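PDB 6FOP: glycoside hydrolase family 81 from Clostridium thermocellum, which hydrolyses beta-1,3-glucans such as laminarin as a family 81 glycoside hydrolase, probably in the service of the clostridial cellulosome. Local coordinates for residues W501-I505 with L519-Y524; H85-F89 with I167-Y172; A18-Q22 with D410-N414; L320-E326 with K646-H651. One frame throughout, in Å; residues are numbered along the deposited sequence.

Interaction 1 of 4, residues W501-I505 with L519-Y524; sequences WQAII and LGIYLY
Trp501 lays one face of its indole over Leu523. The CB of Leu523 sits 3.5 Å from the centroid of the five-membered ring of Trp501, only 12° off the ring normal, a clean CH-pi contact. Further along the same side chain, Leu523 CD1 reaches the six-membered ring, 3.6 Å from Trp501 CE3, and the two groups overlap slantwise. The indole nitrogen Trp501 NE1 is satisfied by Glu527, one turn further along the partner helix.

Next to this pair the helices come closest. Gly520 has no side chain, and its backbone lets two isoleucines settle directly on it: Ile505 CG1 lies 3.4 Å from Gly520 C, while Ile504 CG2 is 3.7 Å from Gly520 CA. Because Ile505 CG1 is turned anti to its carbonyl carbon (chi1 -62°) and the chain then runs extended, CD1 carries on past Gly520 to meet Tyr524 CB at 3.8 Å, crossing the tyrosine side chain at about a right angle. Tyr524 sends its hydroxyl on to the carbonyl of Ala584.

No hydrogen bond joins the two segments, and every touching residue is buried. Their axes approach to 7.6 Å at 155°, as close-packed antiparallel neighbours. Helices 494-511 and 514-534 follow one another through a short link, making an antiparallel alpha-helical hairpin, consistent with the (alpha/alpha)6 barrel of the catalytic domain in this family.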
loop_
_atom_site.group_PDB
_atom_site.type_symbol
_atom_site.label_atom_id
_atom_site.label_comp_id
_atom_site.label_asym_id
_atom_site.label_seq_id
_atom_site.Cartn_x
_atom_site.Cartn_y
_atom_site.Cartn_z
ATOM N N TRP A 501 0.635 2.093 9.518
ATOM C CA TRP A 501 1.470 0.938 9.754
ATOM C C TRP A 501 2.360 1.095 10.967
ATOM O O TRP A 501 2.459 0.170 11.802
ATOM C CB TRP A 501 2.281 0.579 8.517
ATOM C CG TRP A 501 1.502 0.422 7.249
ATOM C CD1 TRP A 501 2.005 0.612 6.014
ATOM C CD2 TRP A 501 0.094 0.099 7.060
ATOM N NE1 TRP A 501 1.050 0.367 5.061
ATOM C CE2 TRP A 501 -0.136 0.070 5.662
ATOM C CE3 TRP A 501 -0.978 -0.166 7.914
ATOM C CZ2 TRP A 501 -1.388 -0.219 5.114
ATOM C CZ3 TRP A 501 -2.230 -0.461 7.361
ATOM C CH2 TRP A 501 -2.418 -0.493 5.976
ATOM N N GLN A 502 2.952 2.278 11.125
ATOM C CA GLN A 502 3.746 2.535 12.352
ATOM C C GLN A 502 2.894 2.457 13.602
ATOM O O GLN A 502 3.336 1.964 14.630
ATOM C CB GLN A 502 4.555 3.831 12.252
ATOM C CG GLN A 502 3.748 5.131 12.281
ATOM C CD GLN A 502 3.537 5.694 13.659
ATOM O OE1 GLN A 502 4.347 5.504 14.562
ATOM N NE2 GLN A 502 2.453 6.443 13.802
ATOM N N ALA A 503 1.667 2.958 13.513
ATOM C CA ALA A 503 0.771 2.868 14.653
ATOM C C ALA A 503 0.483 1.417 15.030
ATOM O O ALA A 503 0.371 1.100 16.213
ATOM C CB ALA A 503 -0.534 3.601 14.370
ATOM N N ILE A 504 0.320 0.539 14.026
ATOM C CA ILE A 504 0.122 -0.892 14.277
ATOM C C ILE A 504 1.339 -1.513 14.974
ATOM O O ILE A 504 1.198 -2.309 15.920
ATOM C CB ILE A 504 -0.241 -1.619 12.975
ATOM C CG1 ILE A 504 -1.639 -1.191 12.515
ATOM C CG2 ILE A 504 -0.237 -3.119 13.182
ATOM C CD1 ILE A 504 -2.055 -1.753 11.181
ATOM N N ILE A 505 2.536 -1.132 14.552
ATOM C CA ILE A 505 3.753 -1.604 15.234
ATOM C C ILE A 505 3.700 -1.219 16.718
ATOM O O ILE A 505 3.906 -2.050 17.621
ATOM C CB ILE A 505 5.046 -1.035 14.615
ATOM C CG1 ILE A 505 5.205 -1.474 13.152
ATOM C CG2 ILE A 505 6.274 -1.427 15.431
ATOM C CD1 ILE A 505 6.381 -0.853 12.432
ATOM N N LEU A 519 2.800 -7.852 11.888
ATOM C CA LEU A 519 1.966 -7.331 10.794
ATOM C C LEU A 519 2.382 -5.895 10.480
ATOM O O LEU A 519 2.593 -5.525 9.312
ATOM C CB LEU A 519 0.491 -7.388 11.186
ATOM C CG LEU A 519 -0.512 -6.607 10.319
ATOM C CD1 LEU A 519 -0.664 -7.213 8.939
ATOM C CD2 LEU A 519 -1.852 -6.484 11.024
ATOM N N GLY A 520 2.465 -5.064 11.509
ATOM C CA GLY A 520 2.894 -3.681 11.326
ATOM C C GLY A 520 4.266 -3.567 10.694
ATOM O O GLY A 520 4.481 -2.719 9.814
ATOM N N ILE A 521 5.210 -4.376 11.167
ATOM C CA ILE A 521 6.566 -4.360 10.642
ATOM C C ILE A 521 6.562 -4.748 9.174
ATOM O O ILE A 521 7.245 -4.132 8.353
ATOM C CB ILE A 521 7.532 -5.182 11.509
ATOM C CG1 ILE A 521 7.644 -4.527 12.891
ATOM C CG2 ILE A 521 8.892 -5.334 10.835
ATOM C CD1 ILE A 521 8.412 -5.334 13.908
ATOM N N TYR A 522 5.798 -5.776 8.839
ATOM C CA TYR A 522 5.614 -6.193 7.438
ATOM C C TYR A 522 5.104 -5.053 6.556
ATOM O O TYR A 522 5.680 -4.711 5.497
ATOM C CB TYR A 522 4.677 -7.417 7.395
ATOM C CG TYR A 522 4.019 -7.701 6.044
ATOM C CD1 TYR A 522 4.766 -8.182 4.975
ATOM C CD2 TYR A 522 2.676 -7.440 5.828
ATOM C CE1 TYR A 522 4.185 -8.433 3.738
ATOM C CE2 TYR A 522 2.104 -7.668 4.581
ATOM C CZ TYR A 522 2.854 -8.162 3.559
ATOM O OH TYR A 522 2.267 -8.378 2.332
ATOM N N LEU A 523 3.999 -4.447 6.987
ATOM C CA LEU A 523 3.402 -3.355 6.205
ATOM C C LEU A 523 4.315 -2.160 6.073
ATOM O O LEU A 523 4.501 -1.614 4.985
ATOM C CB LEU A 523 2.053 -2.957 6.799
ATOM C CG LEU A 523 0.986 -4.055 6.825
ATOM C CD1 LEU A 523 -0.178 -3.665 7.732
ATOM C CD2 LEU A 523 0.475 -4.333 5.406
ATOM N N TYR A 524 4.831 -1.711 7.209
ATOM C CA TYR A 524 5.684 -0.540 7.259
ATOM C C TYR A 524 6.931 -0.705 6.412
ATOM O O TYR A 524 7.254 0.141 5.566
ATOM C CB TYR A 524 6.072 -0.281 8.728
ATOM C CG TYR A 524 7.070 0.839 8.932
ATOM C CD1 TYR A 524 6.673 2.169 9.007
ATOM C CD2 TYR A 524 8.422 0.564 9.016
ATOM C CE1 TYR A 524 7.616 3.183 9.175
ATOM C CE2 TYR A 524 9.354 1.573 9.208
ATOM C CZ TYR A 524 8.950 2.878 9.279
ATOM O OH TYR A 524 9.887 3.858 9.458
#

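Interaction 2 of 4, residues H85-F89 with I167-Y172; sequences HKNDF and INGVNY
Asp88 brings its backbone up against a type I' turn, Ile167 to Val170, that closes the hairpin of strands 162-167 and 170-175; at Asp88-Phe89 the chain makes a classic beta bulge against Val69.

Asp88 is the hub, and it spends both carboxylate oxygens. OD1 takes Asn168 ND2 at 2.8 Å in a nearly straight bond (175°); the donor comes from the anti side, tilted somewhat out of the carboxylate plane, while the oxygen lies in the plane of the amide. The syn lone pair of the same OD1 receives Lys86 NZ at 2.7 Å, a salt bridge. OD2 uses its anti lone pair for the hydroxyl of Tyr172 (OH to OD2, 2.7 Å) and also accepts from Lys71 N. With both oxygens engaged, the carboxylate can hardly rotate, and the neighbouring ammonium of Lys86 would probably favour its ionised form. Lys86 bends at its last torsion (chi4 92°) to bring the ammonium round; a water carries it on to the turn, 2.8 Å from Lys86 NZ and 2.7 Å from Asn168 O.

Beneath the polar layer, Phe89 presents its edge to Tyr172 in a T-shaped stack, planes at 81° and centroids 4.8 Å apart, with CE2 over the middle of the tyrosine face. Ile203 and Val69 also pack against Phe89. Strands 89-93 and 170-175 belong to two different antiparallel sheets, so the pair lies between facing layers of the beta-sandwich characteristic of the N-terminal part of GH81 enzymes.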
loop_
_atom_site.group_PDB
_atom_site.type_symbol
_atom_site.label_atom_id
_atom_site.label_comp_id
_atom_site.label_asym_id
_atom_site.label_seq_id
_atom_site.Cartn_x
_atom_site.Cartn_y
_atom_site.Cartn_z
ATOM N N HIS A 85 -3.955 1.209 -20.241
ATOM C CA HIS A 85 -4.511 -0.003 -20.844
ATOM C C HIS A 85 -4.945 0.289 -22.285
ATOM O O HIS A 85 -5.597 1.304 -22.547
ATOM C CB HIS A 85 -5.705 -0.519 -20.048
ATOM C CG HIS A 85 -6.476 -1.579 -20.774
ATOM N ND1 HIS A 85 -6.008 -2.865 -20.948
ATOM C CD2 HIS A 85 -7.655 -1.503 -21.440
ATOM C CE1 HIS A 85 -6.866 -3.534 -21.703
ATOM N NE2 HIS A 85 -7.889 -2.743 -21.981
ATOM N N LYS A 86 -4.590 -0.614 -23.193
ATOM C CA LYS A 86 -5.132 -0.639 -24.550
ATOM C C LYS A 86 -5.460 -2.084 -24.913
ATOM O O LYS A 86 -4.882 -3.025 -24.387
ATOM C CB LYS A 86 -4.157 -0.002 -25.568
ATOM C CG LYS A 86 -2.777 -0.627 -25.552
ATOM C CD LYS A 86 -2.041 -0.594 -26.851
ATOM C CE LYS A 86 -0.597 -0.923 -26.647
ATOM N NZ LYS A 86 -0.259 -2.342 -26.786
ATOM N N ASN A 87 -6.405 -2.233 -25.826
ATOM C CA ASN A 87 -6.837 -3.533 -26.359
ATOM C C ASN A 87 -5.903 -4.012 -27.455
ATOM O O ASN A 87 -5.934 -3.478 -28.580
ATOM C CB ASN A 87 -8.266 -3.365 -26.883
ATOM C CG ASN A 87 -8.865 -4.630 -27.457
ATOM O OD1 ASN A 87 -8.795 -5.689 -26.877
ATOM N ND2 ASN A 87 -9.514 -4.486 -28.605
ATOM N N ASP A 88 -5.054 -4.996 -27.157
ATOM C CA ASP A 88 -4.298 -5.660 -28.222
ATOM C C ASP A 88 -5.178 -6.752 -28.819
ATOM O O ASP A 88 -5.226 -6.908 -30.048
ATOM C CB ASP A 88 -2.961 -6.215 -27.692
ATOM C CG ASP A 88 -1.953 -5.124 -27.343
ATOM O OD1 ASP A 88 -1.982 -4.028 -27.960
ATOM O OD2 ASP A 88 -1.107 -5.369 -26.419
ATOM N N PHE A 89 -5.872 -7.516 -27.985
ATOM C CA PHE A 89 -6.911 -8.432 -28.478
ATOM C C PHE A 89 -7.939 -8.648 -27.394
ATOM O O PHE A 89 -7.628 -8.557 -26.178
ATOM C CB PHE A 89 -6.346 -9.778 -28.965
ATOM C CG PHE A 89 -5.527 -10.489 -27.953
ATOM C CD1 PHE A 89 -6.135 -11.389 -27.067
ATOM C CD2 PHE A 89 -4.159 -10.329 -27.907
ATOM C CE1 PHE A 89 -5.379 -12.084 -26.138
ATOM C CE2 PHE A 89 -3.397 -11.002 -26.975
ATOM C CZ PHE A 89 -4.006 -11.907 -26.106
ATOM N N ILE A 167 1.062 -8.115 -32.387
ATOM C CA ILE A 167 0.029 -7.109 -32.627
ATOM C C ILE A 167 0.429 -5.831 -31.921
ATOM O O ILE A 167 0.840 -5.901 -30.768
ATOM C CB ILE A 167 -1.365 -7.611 -32.203
ATOM C CG1 ILE A 167 -2.473 -6.691 -32.705
ATOM C CG2 ILE A 167 -1.488 -7.835 -30.708
ATOM C CD1 ILE A 167 -2.759 -6.863 -34.172
ATOM N N ASN A 168 0.309 -4.677 -32.573
ATOM C CA ASN A 168 0.744 -3.411 -31.976
ATOM C C ASN A 168 2.196 -3.449 -31.471
ATOM O O ASN A 168 2.534 -2.804 -30.477
ATOM C CB ASN A 168 -0.223 -3.004 -30.830
ATOM C CG ASN A 168 -1.635 -2.739 -31.328
ATOM O OD1 ASN A 168 -1.816 -2.263 -32.450
ATOM N ND2 ASN A 168 -2.639 -3.048 -30.516
ATOM N N GLY A 169 3.053 -4.234 -32.117
ATOM C CA GLY A 169 4.446 -4.379 -31.709
ATOM C C GLY A 169 4.678 -5.253 -30.495
ATOM O O GLY A 169 5.812 -5.358 -30.048
ATOM N N VAL A 170 3.626 -5.910 -29.987
ATOM C CA VAL A 170 3.701 -6.734 -28.788
ATOM C C VAL A 170 3.584 -8.199 -29.210
ATOM O O VAL A 170 2.661 -8.566 -29.957
ATOM C CB VAL A 170 2.558 -6.391 -27.799
ATOM C CG1 VAL A 170 2.666 -7.223 -26.529
ATOM C CG2 VAL A 170 2.581 -4.908 -27.442
ATOM N N ASN A 171 4.546 -9.011 -28.775
ATOM C CA ASN A 171 4.542 -10.426 -29.035
ATOM C C ASN A 171 3.745 -11.183 -27.997
ATOM O O ASN A 171 3.886 -10.929 -26.800
ATOM C CB ASN A 171 5.984 -10.944 -29.084
ATOM C CG ASN A 171 6.787 -10.285 -30.172
ATOM O OD1 ASN A 171 6.503 -10.484 -31.349
ATOM N ND2 ASN A 171 7.744 -9.455 -29.793
ATOM N N TYR A 172 2.865 -12.082 -28.458
ATOM C CA TYR A 172 2.092 -12.955 -27.596
ATOM C C TYR A 172 2.177 -14.398 -28.041
ATOM O O TYR A 172 2.307 -14.696 -29.226
ATOM C CB TYR A 172 0.614 -12.581 -27.600
ATOM C CG TYR A 172 0.258 -11.280 -26.949
ATOM C CD1 TYR A 172 -0.020 -11.229 -25.600
ATOM C CD2 TYR A 172 0.166 -10.109 -27.701
ATOM C CE1 TYR A 172 -0.413 -10.045 -25.011
ATOM C CE2 TYR A 172 -0.195 -8.903 -27.118
ATOM C CZ TYR A 172 -0.483 -8.882 -25.767
ATOM O OH TYR A 172 -0.836 -7.692 -25.168
HETATM O O HOH W 1 2.028 -1.444 -28.214
#

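Interaction 3 of 4, residues A18-Q22 with D410-N414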
loop_
_atom_site.group_PDB
_atom_site.type_symbol
_atom_site.label_atom_id
_atom_site.label_comp_id
_atom_site.label_asym_id
_atom_site.label_seq_id
_atom_site.Cartn_x
_atom_site.Cartn_y
_atom_site.Cartn_z
ATOM N N ALA A 18 -26.872 8.953 6.477
ATOM C CA ALA A 18 -25.573 8.316 6.275
ATOM C C ALA A 18 -25.670 7.417 5.065
ATOM O O ALA A 18 -26.735 6.844 4.783
ATOM C CB ALA A 18 -25.137 7.528 7.508
ATOM N N LYS A 19 -24.567 7.333 4.326
ATOM C CA LYS A 19 -24.529 6.596 3.091
ATOM C C LYS A 19 -23.561 5.435 3.216
ATOM O O LYS A 19 -22.634 5.449 4.034
ATOM C CB LYS A 19 -24.148 7.523 1.935
ATOM C CG LYS A 19 -25.208 8.602 1.625
ATOM C CD LYS A 19 -26.479 7.968 1.034
ATOM C CE LYS A 19 -27.686 8.890 1.018
ATOM N NZ LYS A 19 -28.956 8.158 0.699
ATOM N N VAL A 20 -23.809 4.408 2.407
ATOM C CA VAL A 20 -23.037 3.177 2.424
ATOM C C VAL A 20 -22.667 2.841 1.002
ATOM O O VAL A 20 -23.240 3.397 0.057
ATOM C CB VAL A 20 -23.808 1.993 3.069
ATOM C CG1 VAL A 20 -24.007 2.252 4.543
ATOM C CG2 VAL A 20 -25.146 1.706 2.376
ATOM N N PRO A 21 -21.711 1.919 0.831
ATOM C CA PRO A 21 -21.442 1.505 -0.547
ATOM C C PRO A 21 -22.645 0.843 -1.213
ATOM O O PRO A 21 -23.518 0.309 -0.534
ATOM C CB PRO A 21 -20.330 0.479 -0.408
ATOM C CG PRO A 21 -19.815 0.615 0.947
ATOM C CD PRO A 21 -20.849 1.234 1.807
ATOM N N GLN A 22 -22.651 0.873 -2.545
ATOM C CA GLN A 22 -23.745 0.325 -3.334
ATOM C C GLN A 22 -24.137 -1.095 -2.902
ATOM O O GLN A 22 -23.301 -1.915 -2.494
ATOM C CB GLN A 22 -23.390 0.337 -4.819
ATOM C CG GLN A 22 -22.197 -0.513 -5.168
ATOM C CD GLN A 22 -21.773 -0.399 -6.606
ATOM O OE1 GLN A 22 -21.524 0.699 -7.123
ATOM N NE2 GLN A 22 -21.645 -1.539 -7.254
ATOM N N ASP A 410 -17.283 6.457 3.111
ATOM C CA ASP A 410 -18.530 5.737 3.209
ATOM C C ASP A 410 -18.966 5.075 1.885
ATOM O O ASP A 410 -18.953 3.855 1.780
ATOM C CB ASP A 410 -19.638 6.632 3.801
ATOM C CG ASP A 410 -19.812 7.973 3.096
ATOM O OD1 ASP A 410 -19.036 8.340 2.171
ATOM O OD2 ASP A 410 -20.760 8.678 3.472
ATOM N N GLU A 411 -19.297 5.875 0.865
ATOM C CA GLU A 411 -19.921 5.374 -0.355
ATOM C C GLU A 411 -18.944 4.707 -1.299
ATOM O O GLU A 411 -19.342 3.855 -2.109
ATOM C CB GLU A 411 -20.580 6.504 -1.140
ATOM C CG GLU A 411 -21.763 7.104 -0.468
ATOM C CD GLU A 411 -22.483 8.034 -1.404
ATOM O OE1 GLU A 411 -21.989 9.175 -1.608
ATOM O OE2 GLU A 411 -23.512 7.586 -1.955
ATOM N N GLU A 412 -17.671 5.071 -1.204
ATOM C CA GLU A 412 -16.639 4.553 -2.107
ATOM C C GLU A 412 -15.617 3.673 -1.415
ATOM O O GLU A 412 -14.688 3.159 -2.054
ATOM C CB GLU A 412 -15.938 5.721 -2.776
ATOM C CG GLU A 412 -16.830 6.552 -3.669
ATOM C CD GLU A 412 -16.095 7.742 -4.219
ATOM O OE1 GLU A 412 -15.051 7.545 -4.868
ATOM O OE2 GLU A 412 -16.545 8.882 -4.013
ATOM N N LEU A 413 -15.738 3.533 -0.085
ATOM C CA LEU A 413 -14.742 2.827 0.716
ATOM C C LEU A 413 -13.340 3.349 0.471
ATOM O O LEU A 413 -12.332 2.621 0.518
ATOM C CB LEU A 413 -14.864 1.297 0.561
ATOM C CG LEU A 413 -16.178 0.741 1.085
ATOM C CD1 LEU A 413 -16.176 -0.773 0.947
ATOM C CD2 LEU A 413 -16.547 1.165 2.515
ATOM N N ASN A 414 -13.247 4.665 0.261
ATOM C CA ASN A 414 -11.927 5.276 0.106
ATOM C C ASN A 414 -11.189 5.425 1.444
ATOM O O ASN A 414 -11.805 5.714 2.467
ATOM C CB ASN A 414 -12.018 6.677 -0.481
ATOM C CG ASN A 414 -12.530 6.718 -1.906
ATOM O OD1 ASN A 414 -12.414 5.761 -2.671
ATOM N ND2 ASN A 414 -13.135 7.852 -2.260
HETATM O O HOH W 2 -22.632 9.517 5.041
HETATM O O HOH W 3 -23.808 4.335 -2.540
HETATM O O HOH W 4 -21.482 3.322 -3.690
#
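Lys19 and Glu411 run alongside each other in the same direction, while Pro21 and Leu413 stand roughly perpendicular; between them these two pairs define a loop-on-loop contact, in which the N-terminal chain runs across the loop leading into helix 416-433 of the helical domain. The first pair meets through aliphatic carbons, Lys19 CB 3.4 Å from Glu411 CG. Their charges do not join: Lys19 bends at chi2 (-69°), its ammonium swings off, and NZ stays 6.1 Å from Glu411 OE2, so any attraction between them is loose.

Pro21 and Leu413 form the buried part of the contact. Pro21 CG meets the branch carbon, Leu413 CG, at 3.6 Å, with Ile401 and Trp397 also touching the proline. On the same ring, Pro21 CD comes within 3.2 Å of Asp410 O, and Pro21 CA directs its hydrogen at Glu411 O, a CA-H...O contact of 3.5 Å.

No direct hydrogen bond crosses, and waters do the polar work. Asp410 has its CG between the backbone N and the carbonyl carbon (chi1 52°), which turns the carboxylate back onto its own chain, where OD1 takes a weak bond from Glu411 N. Its OD2 accepts from Ser405 OG and from a water that also takes Lys19 N. A second water spans the backbones further on, accepting from Gln22 N at 2.9 Å and donating to Glu411 O at 2.7 Å.

Interaction 4 of 4, residues L320-E326 with K646-H651; sequences LNRYINE and KAHTYH
Glu326 OE1 is gripped by two waters, each 2.7 Å away, and both lead to Lys646 NZ; one makes a sound bond to the ammonium, the other a long, weak one. The charged ends of Glu326 and Lys646 therefore meet through solvent, OE1 and NZ standing 4.6 Å apart. The other oxygen, Glu326 OE2, takes Arg322 NH1 in a salt bridge one turn back on its own helix. Glu636 gathers the neighbouring polar ends, binding Arg322 NH2 and Tyr323 OH with its carboxylate and Lys646 NZ with its backbone carbonyl.

Further in, the contact is apolar and built round Ala647. Ile324 doubles back through two like-signed turns (chi1 -74°, chi2 -69°), which presses CD1 against Ala647 CB at 3.5 Å, tighter than usual for two carbons. Tyr323 covers the same methyl with its CB at 3.9 Å and stands across Lys646, whose CB comes near the ring. Leu320 CD1 packs onto Ala647 O, and its other methyl, CD2, reaches the edge of the His651 ring. A water lodged between the backbones takes Ala647 N and donates to Tyr323 O.

The axes run at 149°, nearly antiparallel, 8.6 Å apart at their closest. Helix 317-329 comes early among the helices of the C-terminal region and helix 646-659 is the last helix of the chain; their pairing is consistent with closure of an (alpha/alpha)6 barrel.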
loop_
_atom_site.group_PDB
_atom_site.type_symbol
_atom_site.label_atom_id
_atom_site.label_comp_id
_atom_site.label_asym_id
_atom_site.label_seq_id
_atom_site.Cartn_x
_atom_site.Cartn_y
_atom_site.Cartn_z
ATOM N N LEU A 320 9.585 26.096 23.945
ATOM C CA LEU A 320 8.921 24.821 23.624
ATOM C C LEU A 320 7.735 24.575 24.544
ATOM O O LEU A 320 6.665 24.139 24.111
ATOM C CB LEU A 320 9.939 23.689 23.674
ATOM C CG LEU A 320 9.439 22.330 23.214
ATOM C CD1 LEU A 320 9.176 22.369 21.735
ATOM C CD2 LEU A 320 10.417 21.211 23.496
ATOM N N ASN A 321 7.929 24.875 25.831
ATOM C CA ASN A 321 6.868 24.719 26.810
ATOM C C ASN A 321 5.712 25.642 26.490
ATOM O O ASN A 321 4.541 25.266 26.633
ATOM C CB ASN A 321 7.393 24.971 28.219
ATOM C CG ASN A 321 6.364 24.656 29.280
ATOM O OD1 ASN A 321 5.940 23.531 29.413
ATOM N ND2 ASN A 321 5.949 25.664 30.019
ATOM N N ARG A 322 6.028 26.875 26.095
ATOM C CA ARG A 322 4.957 27.776 25.698
ATOM C C ARG A 322 4.187 27.255 24.478
ATOM O O ARG A 322 2.942 27.349 24.435
ATOM C CB ARG A 322 5.504 29.187 25.412
ATOM C CG ARG A 322 4.454 30.136 24.839
ATOM C CD ARG A 322 4.934 31.571 24.844
ATOM N NE ARG A 322 6.236 31.749 24.215
ATOM C CZ ARG A 322 6.450 31.831 22.903
ATOM N NH1 ARG A 322 5.432 31.759 22.044
ATOM N NH2 ARG A 322 7.696 31.981 22.457
ATOM N N TYR A 323 4.900 26.702 23.505
ATOM C CA TYR A 323 4.213 26.099 22.369
ATOM C C TYR A 323 3.269 24.972 22.797
ATOM O O TYR A 323 2.170 24.850 22.265
ATOM C CB TYR A 323 5.206 25.585 21.297
ATOM C CG TYR A 323 6.230 26.585 20.820
ATOM C CD1 TYR A 323 6.012 27.947 20.873
ATOM C CD2 TYR A 323 7.460 26.154 20.330
ATOM C CE1 TYR A 323 6.988 28.845 20.451
ATOM C CE2 TYR A 323 8.434 27.025 19.918
ATOM C CZ TYR A 323 8.223 28.387 20.023
ATOM O OH TYR A 323 9.208 29.248 19.599
ATOM N N ILE A 324 3.704 24.182 23.770
ATOM C CA ILE A 324 2.860 23.127 24.343
ATOM C C ILE A 324 1.615 23.732 25.000
ATOM O O ILE A 324 0.515 23.249 24.788
ATOM C CB ILE A 324 3.668 22.227 25.281
ATOM C CG1 ILE A 324 4.585 21.310 24.460
ATOM C CG2 ILE A 324 2.775 21.431 26.223
ATOM C CD1 ILE A 324 3.865 20.227 23.650
ATOM N N ASN A 325 1.793 24.808 25.770
ATOM C CA ASN A 325 0.634 25.487 26.370
ATOM C C ASN A 325 -0.308 26.072 25.332
ATOM O O ASN A 325 -1.530 26.037 25.513
ATOM C CB ASN A 325 1.082 26.558 27.361
ATOM C CG ASN A 325 1.583 25.969 28.664
ATOM O OD1 ASN A 325 1.155 24.897 29.090
ATOM N ND2 ASN A 325 2.477 26.673 29.310
ATOM N N GLU A 326 0.248 26.616 24.254
ATOM C CA GLU A 326 -0.579 27.167 23.190
ATOM C C GLU A 326 -1.429 26.042 22.571
ATOM O O GLU A 326 -2.625 26.231 22.337
ATOM C CB GLU A 326 0.302 27.886 22.144
ATOM C CG GLU A 326 0.903 29.189 22.685
ATOM C CD GLU A 326 2.008 29.821 21.853
ATOM O OE1 GLU A 326 2.414 29.255 20.823
ATOM O OE2 GLU A 326 2.493 30.934 22.253
ATOM N N LYS A 646 3.460 23.742 16.456
ATOM C CA LYS A 646 4.748 24.383 16.629
ATOM C C LYS A 646 5.650 23.540 17.539
ATOM O O LYS A 646 6.843 23.376 17.271
ATOM C CB LYS A 646 4.605 25.783 17.233
ATOM C CG LYS A 646 3.827 26.745 16.345
ATOM C CD LYS A 646 3.710 28.144 16.911
ATOM C CE LYS A 646 2.755 28.943 16.053
ATOM N NZ LYS A 646 2.768 30.403 16.346
ATOM N N ALA A 647 5.074 23.016 18.632
ATOM C CA ALA A 647 5.871 22.234 19.570
ATOM C C ALA A 647 6.501 21.030 18.874
ATOM O O ALA A 647 7.698 20.784 18.993
ATOM C CB ALA A 647 5.016 21.775 20.730
ATOM N N HIS A 648 5.691 20.261 18.147
ATOM C CA HIS A 648 6.220 19.039 17.520
ATOM C C HIS A 648 7.221 19.357 16.394
ATOM O O HIS A 648 8.269 18.699 16.298
ATOM C CB HIS A 648 5.063 18.203 17.000
ATOM C CG HIS A 648 5.476 16.964 16.284
ATOM N ND1 HIS A 648 5.286 16.813 14.932
ATOM C CD2 HIS A 648 6.131 15.860 16.700
ATOM C CE1 HIS A 648 5.734 15.632 14.563
ATOM N NE2 HIS A 648 6.250 15.031 15.610
ATOM N N THR A 649 6.913 20.376 15.583
ATOM C CA THR A 649 7.812 20.782 14.489
ATOM C C THR A 649 9.158 21.214 15.026
ATOM O O THR A 649 10.204 20.754 14.555
ATOM C CB THR A 649 7.164 21.906 13.665
ATOM O OG1 THR A 649 6.002 21.384 12.996
ATOM C CG2 THR A 649 8.122 22.514 12.671
ATOM N N TYR A 650 9.130 22.078 16.045
ATOM C CA TYR A 650 10.383 22.583 16.538
ATOM C C TYR A 650 11.170 21.560 17.345
ATOM O O TYR A 650 12.393 21.519 17.256
ATOM C CB TYR A 650 10.147 23.848 17.311
ATOM C CG TYR A 650 11.357 24.705 17.438
ATOM C CD1 TYR A 650 12.073 25.109 16.317
ATOM C CD2 TYR A 650 11.786 25.140 18.689
ATOM C CE1 TYR A 650 13.185 25.929 16.441
ATOM C CE2 TYR A 650 12.881 25.988 18.824
ATOM C CZ TYR A 650 13.588 26.357 17.694
ATOM O OH TYR A 650 14.680 27.176 17.769
ATOM N N HIS A 651 10.462 20.668 18.046
ATOM C CA HIS A 651 11.089 19.541 18.759
ATOM C C HIS A 651 11.785 18.592 17.777
ATOM O O HIS A 651 12.902 18.140 18.029
ATOM C CB HIS A 651 10.007 18.849 19.561
ATOM C CG HIS A 651 10.450 17.679 20.375
ATOM N ND1 HIS A 651 10.390 16.383 19.909
ATOM C CD2 HIS A 651 10.804 17.588 21.681
ATOM C CE1 HIS A 651 10.724 15.558 20.875
ATOM N NE2 HIS A 651 10.969 16.262 21.966
HETATM O O HOH W 5 2.440 23.893 19.610
HETATM O O HOH W 6 3.600 30.898 19.003
HETATM O O HOH W 7 0.593 29.408 18.858
#

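How the interactions relate
Interactions 1 and 4 both pair antiparallel helices of the C-terminal helical domain, and interaction 1 is nested inside the loop that interaction 4 closes. Interaction 1, its centre about 12 Å from the chain's centre, packs without a hydrogen bond between its segments, chiefly through apolar side chains; interaction 4, its centre about 32 Å from the chain's centre, adds a solvated, charged border. Interaction 2 lies on the opposite side of the chain's centre from interaction 4, between sheets, and is the only one of the four with direct hydrogen bonds between its segments. Interaction 3 joins loops by apolar packing, its polar links carried by waters, and ties the N-terminal chain to the helical domain. None touches another.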